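Local coordinates for protein trichomaglin (Trichosanthes lepiniana, PDB 1SGL) that is an S-like ribonuclease of the T2 family and probably hydrolyses phosphodiester bonds in RNA, at residues Ala11-Gly16 and Pro80-Ala85; Ala139-Ser144 and Val155-Ser160. All coordinates share one frame; numbering follows the deposited sequence.

How the interactions relate
Interaction 1 lies near the middle of the molecule, its centre about 8 Å from that of the chain, whereas interaction 2 is peripheral, about 17 Å out; their centres stand about 20 Å apart. Trp14 joins the two, leaving the strand on the side away from Pro80-Ala85: its CZ2 packs against Ala143 CB at 3.7 Å. The strand end thus turns Gln13 to a sulfate ion, probably from the crystallisation liquor, and Trp14 to the loop Ala139-Ser144. That place is consistent with a phosphate-binding site: Gln13 lies close to His43, in the histidine-containing motif catalytic in T2 relatives. Interaction 2, without ligand, joins the end of helix 132-139 and its following loop to helix 151-162.

Interaction 1: Ala11-Gly16 and Pro80-Ala85; sequences ALQWAG and PTYRCA. With SO4 (sulfate ion), chain C.
At a sulfate site where the strand 7-14 of the T2 fold passes into the short helix 15-18, Gln13 and Ala15 meet Tyr82. The Gln13 and Tyr82 side chains slide past each other in opposite directions, with the amide and ring planes 22° apart and NE2 of Gln13 3.4 Å from Tyr82 CD2. Farther along the ring, Ala15 CB touches Tyr82 OH at 3.4 Å, and the same hydroxyl is hydrogen-bonded to Thr41 OG1 of strand 40-47. With CG anti to its carbonyl carbon (chi1 -70°), Tyr82 sends the ring toward the strand while its backbone N remains with the anion, 2.9 Å from sulfate O3. Weak bonds come from Gln13 NE2 to O1 and from Thr81 OG1 to O3. The extended Arg83 side chain brings NE within 2.7 Å of sulfate O4, while its NH1 forms a salt bridge with Glu87. A leucine in place of Tyr82 would probably leave Thr41 OG1 without its hydroxyl partner and the Gln13 amide without the ring alongside it. Strand 40-47 pairs with 7-14, and Ser18 of helix 15-18 also touches Tyr82, while the disulfide Cys26-Cys84 ties down the far end of the loop.

Interaction 2: Ala139-Ser144 and Val155-Ser160; sequences AGIVAS and VVAVES
Ala139 and Ile141 meet Ala157 through methyl groups alone, so no side chain here offers a flat face or edge; the planar group beside them is the peptide carbonyl of Val156. Its oxygen is gripped from opposite faces, by Ser160 OG at 2.8 Å and by Ser160 N in the ordinary helical bond. The hydroxyl approaches tilted 29° from the carbonyl plane. Ser160 OG is turned beside its own backbone N (chi1 -68°), which folds it back along the helix onto the residue four places earlier.

The contact itself is small and apolar, burying 67 Å² in all. Ala139 CB and Ala157 CB face each other at 4.2 Å, and both residues point toward the opposing segment. Ile141 adds a looser touch from the end of its longer branch, CD1 lying 4.5 Å from Ala157 CB. That branch is extended beyond CG1, which carries the methyl outward from the loop. Ile141, which is buried, also touches Ile154, Asp153 and Leu204, whereas Ala139 is exposed.

Gly140 ends the helix 132-139 with a positive phi of 89°, at which a CB would be jammed against the carbonyl O of Ala139. Leu136 of that helix touches both Ile141 and Ala157. This is a Schellman C-cap with its characteristic hydrophobic contact between the last turn, at Leu136, and the residue following the glycine, Ile141, here packed against the next helix, 151-162.

Interaction 1: Ala11-Gly16 and Pro80-Ala85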
ATOM      1  N   ALA A  11      -2.313   2.880   1.424  1.00 18.15           N
ATOM      2  CA  ALA A  11      -2.541   2.143   0.191  1.00 18.53           C
ATOM      3  C   ALA A  11      -1.702   0.874   0.121  1.00 19.46           C
ATOM      4  O   ALA A  11      -0.481   0.913   0.293  1.00 19.17           O
ATOM      5  CB  ALA A  11      -2.233   3.037  -0.999  1.00 17.60           C
ATOM      6  N   LEU A  12      -2.366  -0.248  -0.126  1.00 20.48           N
ATOM      7  CA  LEU A  12      -1.697  -1.539  -0.236  1.00 20.75           C
ATOM      8  C   LEU A  12      -1.926  -2.094  -1.632  1.00 21.88           C
ATOM      9  O   LEU A  12      -2.984  -1.884  -2.221  1.00 22.34           O
ATOM     10  CB  LEU A  12      -2.250  -2.529   0.787  1.00 19.87           C
ATOM     11  CG  LEU A  12      -2.213  -2.125   2.262  1.00 20.31           C
ATOM     12  CD1 LEU A  12      -2.768  -3.275   3.105  1.00 20.36           C
ATOM     13  CD2 LEU A  12      -0.788  -1.792   2.682  1.00 21.31           C
ATOM     14  N   GLN A  13      -0.934  -2.804  -2.157  1.00 21.72           N
ATOM     15  CA  GLN A  13      -1.032  -3.386  -3.485  1.00 21.92           C
ATOM     16  C   GLN A  13      -0.969  -4.897  -3.424  1.00 20.41           C
ATOM     17  O   GLN A  13      -0.226  -5.456  -2.621  1.00 20.76           O
ATOM     18  CB  GLN A  13       0.108  -2.876  -4.368  1.00 26.53           C
ATOM     19  CG  GLN A  13      -0.003  -1.400  -4.674  1.00 34.35           C
ATOM     20  CD  GLN A  13       0.962  -0.941  -5.735  1.00 37.45           C
ATOM     21  OE1 GLN A  13       1.025   0.250  -6.044  1.00 42.63           O
ATOM     22  NE2 GLN A  13       1.722  -1.877  -6.307  1.00 40.21           N
ATOM     23  N   TRP A  14      -1.748  -5.553  -4.276  1.00 19.12           N
ATOM     24  CA  TRP A  14      -1.754  -7.007  -4.331  1.00 18.65           C
ATOM     25  C   TRP A  14      -0.608  -7.449  -5.240  1.00 18.67           C
ATOM     26  O   TRP A  14      -0.623  -7.198  -6.450  1.00 18.41           O
ATOM     27  CB  TRP A  14      -3.088  -7.531  -4.883  1.00 17.33           C
ATOM     28  CG  TRP A  14      -3.140  -9.032  -4.928  1.00 18.10           C
ATOM     29  CD1 TRP A  14      -3.175  -9.823  -6.042  1.00 17.61           C
ATOM     30  CD2 TRP A  14      -3.099  -9.926  -3.804  1.00 17.32           C
ATOM     31  NE1 TRP A  14      -3.152 -11.156  -5.684  1.00 17.27           N
ATOM     32  CE2 TRP A  14      -3.105 -11.246  -4.318  1.00 17.36           C
ATOM     33  CE3 TRP A  14      -3.060  -9.739  -2.417  1.00 16.89           C
ATOM     34  CZ2 TRP A  14      -3.073 -12.370  -3.494  1.00 18.11           C
ATOM     35  CZ3 TRP A  14      -3.027 -10.862  -1.592  1.00 16.67           C
ATOM     36  CH2 TRP A  14      -3.033 -12.159  -2.137  1.00 19.07           C
ATOM     37  N   ALA A  15       0.378  -8.113  -4.654  1.00 19.12           N
ATOM     38  CA  ALA A  15       1.551  -8.555  -5.405  1.00 20.71           C
ATOM     39  C   ALA A  15       1.238  -9.359  -6.668  1.00 21.53           C
ATOM     40  O   ALA A  15       1.866  -9.157  -7.700  1.00 20.58           O
ATOM     41  CB  ALA A  15       2.473  -9.349  -4.495  1.00 19.83           C
ATOM     42  N   GLY A  16       0.260 -10.258  -6.590  1.00 23.08           N
ATOM     43  CA  GLY A  16      -0.077 -11.070  -7.746  1.00 23.55           C
ATOM     44  C   GLY A  16      -0.458 -10.268  -8.976  1.00 25.36           C
ATOM     45  O   GLY A  16      -0.104 -10.622 -10.103  1.00 26.34           O
ATOM     46  N   PRO A  80       8.250  -3.501  -1.051  1.00 21.14           N
ATOM     47  CA  PRO A  80       9.042  -3.603  -2.280  1.00 21.79           C
ATOM     48  C   PRO A  80       8.460  -2.754  -3.396  1.00 24.08           C
ATOM     49  O   PRO A  80       7.369  -2.206  -3.262  1.00 24.40           O
ATOM     50  CB  PRO A  80       8.958  -5.084  -2.610  1.00 21.66           C
ATOM     51  CG  PRO A  80       7.531  -5.394  -2.228  1.00 20.76           C
ATOM     52  CD  PRO A  80       7.402  -4.697  -0.876  1.00 20.55           C
ATOM     53  N   THR A  81       9.195  -2.639  -4.496  1.00 25.28           N
ATOM     54  CA  THR A  81       8.712  -1.883  -5.638  1.00 27.81           C
ATOM     55  C   THR A  81       8.312  -2.915  -6.687  1.00 27.50           C
ATOM     56  O   THR A  81       8.737  -4.063  -6.619  1.00 27.38           O
ATOM     57  CB  THR A  81       9.799  -0.936  -6.210  1.00 29.50           C
ATOM     58  OG1 THR A  81       9.235  -0.161  -7.279  1.00 32.83           O
ATOM     59  CG2 THR A  81      10.977  -1.727  -6.755  1.00 30.39           C
ATOM     60  N   TYR A  82       7.480  -2.522  -7.640  1.00 29.19           N
ATOM     61  CA  TYR A  82       7.041  -3.451  -8.670  1.00 31.67           C
ATOM     62  C   TYR A  82       7.446  -2.983 -10.061  1.00 33.83           C
ATOM     63  O   TYR A  82       6.934  -3.474 -11.066  1.00 35.32           O
ATOM     64  CB  TYR A  82       5.521  -3.667  -8.570  1.00 29.77           C
ATOM     65  CG  TYR A  82       5.123  -4.448  -7.327  1.00 28.43           C
ATOM     66  CD1 TYR A  82       5.483  -5.787  -7.180  1.00 26.83           C
ATOM     67  CD2 TYR A  82       4.449  -3.833  -6.274  1.00 27.72           C
ATOM     68  CE1 TYR A  82       5.184  -6.493  -6.015  1.00 26.54           C
ATOM     69  CE2 TYR A  82       4.146  -4.530  -5.103  1.00 25.72           C
ATOM     70  CZ  TYR A  82       4.518  -5.856  -4.982  1.00 26.25           C
ATOM     71  OH  TYR A  82       4.238  -6.544  -3.825  1.00 26.86           O
ATOM     72  N   ARG A  83       8.383  -2.038 -10.096  1.00 36.77           N
ATOM     73  CA  ARG A  83       8.920  -1.480 -11.337  1.00 39.56           C
ATOM     74  C   ARG A  83      10.432  -1.640 -11.266  1.00 39.91           C
ATOM     75  O   ARG A  83      10.996  -1.781 -10.184  1.00 40.19           O
ATOM     76  CB  ARG A  83       8.608   0.013 -11.450  1.00 41.56           C
ATOM     77  CG  ARG A  83       7.173   0.381 -11.179  1.00 47.04           C
ATOM     78  CD  ARG A  83       6.961   1.884 -11.253  1.00 51.01           C
ATOM     79  NE  ARG A  83       5.707   2.278 -10.616  1.00 55.79           N
ATOM     80  CZ  ARG A  83       5.264   3.531 -10.531  1.00 57.87           C
ATOM     81  NH1 ARG A  83       5.972   4.527 -11.051  1.00 58.72           N
ATOM     82  NH2 ARG A  83       4.122   3.793  -9.904  1.00 58.73           N
ATOM     83  N   CYS A  84      11.092  -1.606 -12.415  1.00 40.33           N
ATOM     84  CA  CYS A  84      12.538  -1.733 -12.433  1.00 40.82           C
ATOM     85  C   CYS A  84      13.212  -0.400 -12.669  1.00 41.50           C
ATOM     86  O   CYS A  84      14.434  -0.323 -12.750  1.00 42.91           O
ATOM     87  CB  CYS A  84      12.976  -2.733 -13.497  1.00 39.55           C
ATOM     88  SG  CYS A  84      12.776  -4.434 -12.911  1.00 38.69           S
ATOM     89  N   ALA A  85      12.409   0.650 -12.773  1.00 42.24           N
ATOM     90  CA  ALA A  85      12.930   1.989 -12.993  1.00 43.31           C
ATOM     91  C   ALA A  85      12.747   2.812 -11.724  1.00 43.69           C
ATOM     92  O   ALA A  85      11.965   2.442 -10.851  1.00 44.44           O
ATOM     93  CB  ALA A  85      12.192   2.643 -14.159  1.00 42.46           C
TER
HETATM   94  S   SO4 C 252       5.199   0.289  -7.740  1.00 62.99           S
HETATM   95  O1  SO4 C 252       3.765   0.231  -7.396  1.00 64.03           O
HETATM   96  O2  SO4 C 252       5.443  -0.541  -8.931  1.00 63.95           O
HETATM   97  O3  SO4 C 252       6.004  -0.223  -6.617  1.00 63.12           O
HETATM   98  O4  SO4 C 252       5.574   1.685  -8.019  1.00 63.08           O

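Interaction 2: Ala139-Ser144 and Val155-Ser160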
ATOM      1  N   ALA A 139      -9.645 -16.119   7.297  1.00 29.97           N
ATOM      2  CA  ALA A 139     -10.943 -16.407   6.710  1.00 29.40           C
ATOM      3  C   ALA A 139     -10.843 -17.454   5.609  1.00 28.62           C
ATOM      4  O   ALA A 139     -11.856 -17.922   5.111  1.00 30.00           O
ATOM      5  CB  ALA A 139     -11.559 -15.134   6.159  1.00 29.07           C
ATOM      6  N   GLY A 140      -9.627 -17.826   5.232  1.00 27.70           N
ATOM      7  CA  GLY A 140      -9.472 -18.809   4.172  1.00 27.38           C
ATOM      8  C   GLY A 140      -9.414 -18.179   2.786  1.00 26.97           C
ATOM      9  O   GLY A 140      -9.630 -18.845   1.776  1.00 26.03           O
ATOM     10  N   ILE A 141      -9.145 -16.879   2.732  1.00 26.27           N
ATOM     11  CA  ILE A 141      -9.042 -16.190   1.456  1.00 25.89           C
ATOM     12  C   ILE A 141      -7.547 -16.109   1.140  1.00 26.68           C
ATOM     13  O   ILE A 141      -6.796 -15.364   1.775  1.00 28.36           O
ATOM     14  CB  ILE A 141      -9.678 -14.786   1.538  1.00 24.23           C
ATOM     15  CG1 ILE A 141     -11.165 -14.927   1.893  1.00 22.93           C
ATOM     16  CG2 ILE A 141      -9.535 -14.056   0.197  1.00 23.12           C
ATOM     17  CD1 ILE A 141     -11.905 -13.615   2.010  1.00 22.03           C
ATOM     18  N   VAL A 142      -7.113 -16.904   0.171  1.00 27.19           N
ATOM     19  CA  VAL A 142      -5.705 -16.944  -0.196  1.00 27.53           C
ATOM     20  C   VAL A 142      -5.481 -16.825  -1.699  1.00 28.03           C
ATOM     21  O   VAL A 142      -6.385 -17.083  -2.491  1.00 27.18           O
ATOM     22  CB  VAL A 142      -5.066 -18.250   0.296  1.00 28.29           C
ATOM     23  CG1 VAL A 142      -5.164 -18.332   1.816  1.00 29.74           C
ATOM     24  CG2 VAL A 142      -5.775 -19.435  -0.326  1.00 27.97           C
ATOM     25  N   ALA A 143      -4.267 -16.439  -2.077  1.00 26.92           N
ATOM     26  CA  ALA A 143      -3.908 -16.280  -3.481  1.00 28.58           C
ATOM     27  C   ALA A 143      -4.248 -17.551  -4.246  1.00 29.29           C
ATOM     28  O   ALA A 143      -3.987 -18.653  -3.779  1.00 28.54           O
ATOM     29  CB  ALA A 143      -2.419 -15.966  -3.611  1.00 29.00           C
ATOM     30  N   SER A 144      -4.823 -17.386  -5.430  1.00 30.57           N
ATOM     31  CA  SER A 144      -5.225 -18.518  -6.248  1.00 32.28           C
ATOM     32  C   SER A 144      -5.460 -18.088  -7.687  1.00 33.12           C
ATOM     33  O   SER A 144      -6.029 -17.031  -7.942  1.00 32.85           O
ATOM     34  CB  SER A 144      -6.510 -19.129  -5.688  1.00 32.79           C
ATOM     35  OG  SER A 144      -7.068 -20.060  -6.597  1.00 33.73           O
ATOM     36  N   VAL A 155     -14.415  -7.990   1.920  1.00 22.99           N
ATOM     37  CA  VAL A 155     -14.736  -6.789   2.677  1.00 23.82           C
ATOM     38  C   VAL A 155     -15.070  -7.125   4.128  1.00 24.06           C
ATOM     39  O   VAL A 155     -14.581  -6.481   5.055  1.00 24.08           O
ATOM     40  CB  VAL A 155     -15.920  -6.036   2.050  1.00 24.44           C
ATOM     41  CG1 VAL A 155     -16.279  -4.820   2.894  1.00 24.45           C
ATOM     42  CG2 VAL A 155     -15.564  -5.603   0.644  1.00 24.60           C
ATOM     43  N   VAL A 156     -15.889  -8.150   4.327  1.00 24.37           N
ATOM     44  CA  VAL A 156     -16.279  -8.548   5.672  1.00 24.66           C
ATOM     45  C   VAL A 156     -15.086  -8.996   6.509  1.00 24.30           C
ATOM     46  O   VAL A 156     -15.024  -8.739   7.715  1.00 24.33           O
ATOM     47  CB  VAL A 156     -17.337  -9.679   5.631  1.00 24.85           C
ATOM     48  CG1 VAL A 156     -17.574 -10.233   7.039  1.00 25.98           C
ATOM     49  CG2 VAL A 156     -18.643  -9.133   5.076  1.00 24.28           C
ATOM     50  N   ALA A 157     -14.139  -9.667   5.868  1.00 23.05           N
ATOM     51  CA  ALA A 157     -12.960 -10.137   6.566  1.00 23.70           C
ATOM     52  C   ALA A 157     -12.143  -8.950   7.094  1.00 24.33           C
ATOM     53  O   ALA A 157     -11.741  -8.926   8.262  1.00 23.09           O
ATOM     54  CB  ALA A 157     -12.114 -10.995   5.632  1.00 23.34           C
ATOM     55  N   VAL A 158     -11.907  -7.960   6.235  1.00 24.29           N
ATOM     56  CA  VAL A 158     -11.137  -6.786   6.636  1.00 23.40           C
ATOM     57  C   VAL A 158     -11.860  -5.958   7.691  1.00 22.95           C
ATOM     58  O   VAL A 158     -11.266  -5.585   8.695  1.00 23.21           O
ATOM     59  CB  VAL A 158     -10.806  -5.881   5.431  1.00 23.37           C
ATOM     60  CG1 VAL A 158     -10.169  -4.579   5.914  1.00 22.56           C
ATOM     61  CG2 VAL A 158      -9.870  -6.615   4.493  1.00 20.71           C
ATOM     62  N   GLU A 159     -13.140  -5.675   7.472  1.00 23.55           N
ATOM     63  CA  GLU A 159     -13.894  -4.896   8.445  1.00 24.78           C
ATOM     64  C   GLU A 159     -13.941  -5.584   9.802  1.00 25.46           C
ATOM     65  O   GLU A 159     -13.787  -4.931  10.832  1.00 26.32           O
ATOM     66  CB  GLU A 159     -15.329  -4.663   7.980  1.00 26.07           C
ATOM     67  CG  GLU A 159     -15.471  -3.785   6.762  1.00 28.48           C
ATOM     68  CD  GLU A 159     -16.905  -3.718   6.297  1.00 30.15           C
ATOM     69  OE1 GLU A 159     -17.596  -4.751   6.402  1.00 33.14           O
ATOM     70  OE2 GLU A 159     -17.344  -2.653   5.812  1.00 31.79           O
ATOM     71  N   SER A 160     -14.169  -6.897   9.803  1.00 23.69           N
ATOM     72  CA  SER A 160     -14.249  -7.643  11.055  1.00 24.17           C
ATOM     73  C   SER A 160     -12.931  -7.625  11.803  1.00 24.33           C
ATOM     74  O   SER A 160     -12.915  -7.562  13.027  1.00 25.96           O
ATOM     75  CB  SER A 160     -14.645  -9.102  10.806  1.00 22.62           C
ATOM     76  OG  SER A 160     -15.978  -9.193  10.348  1.00 24.41           O
TER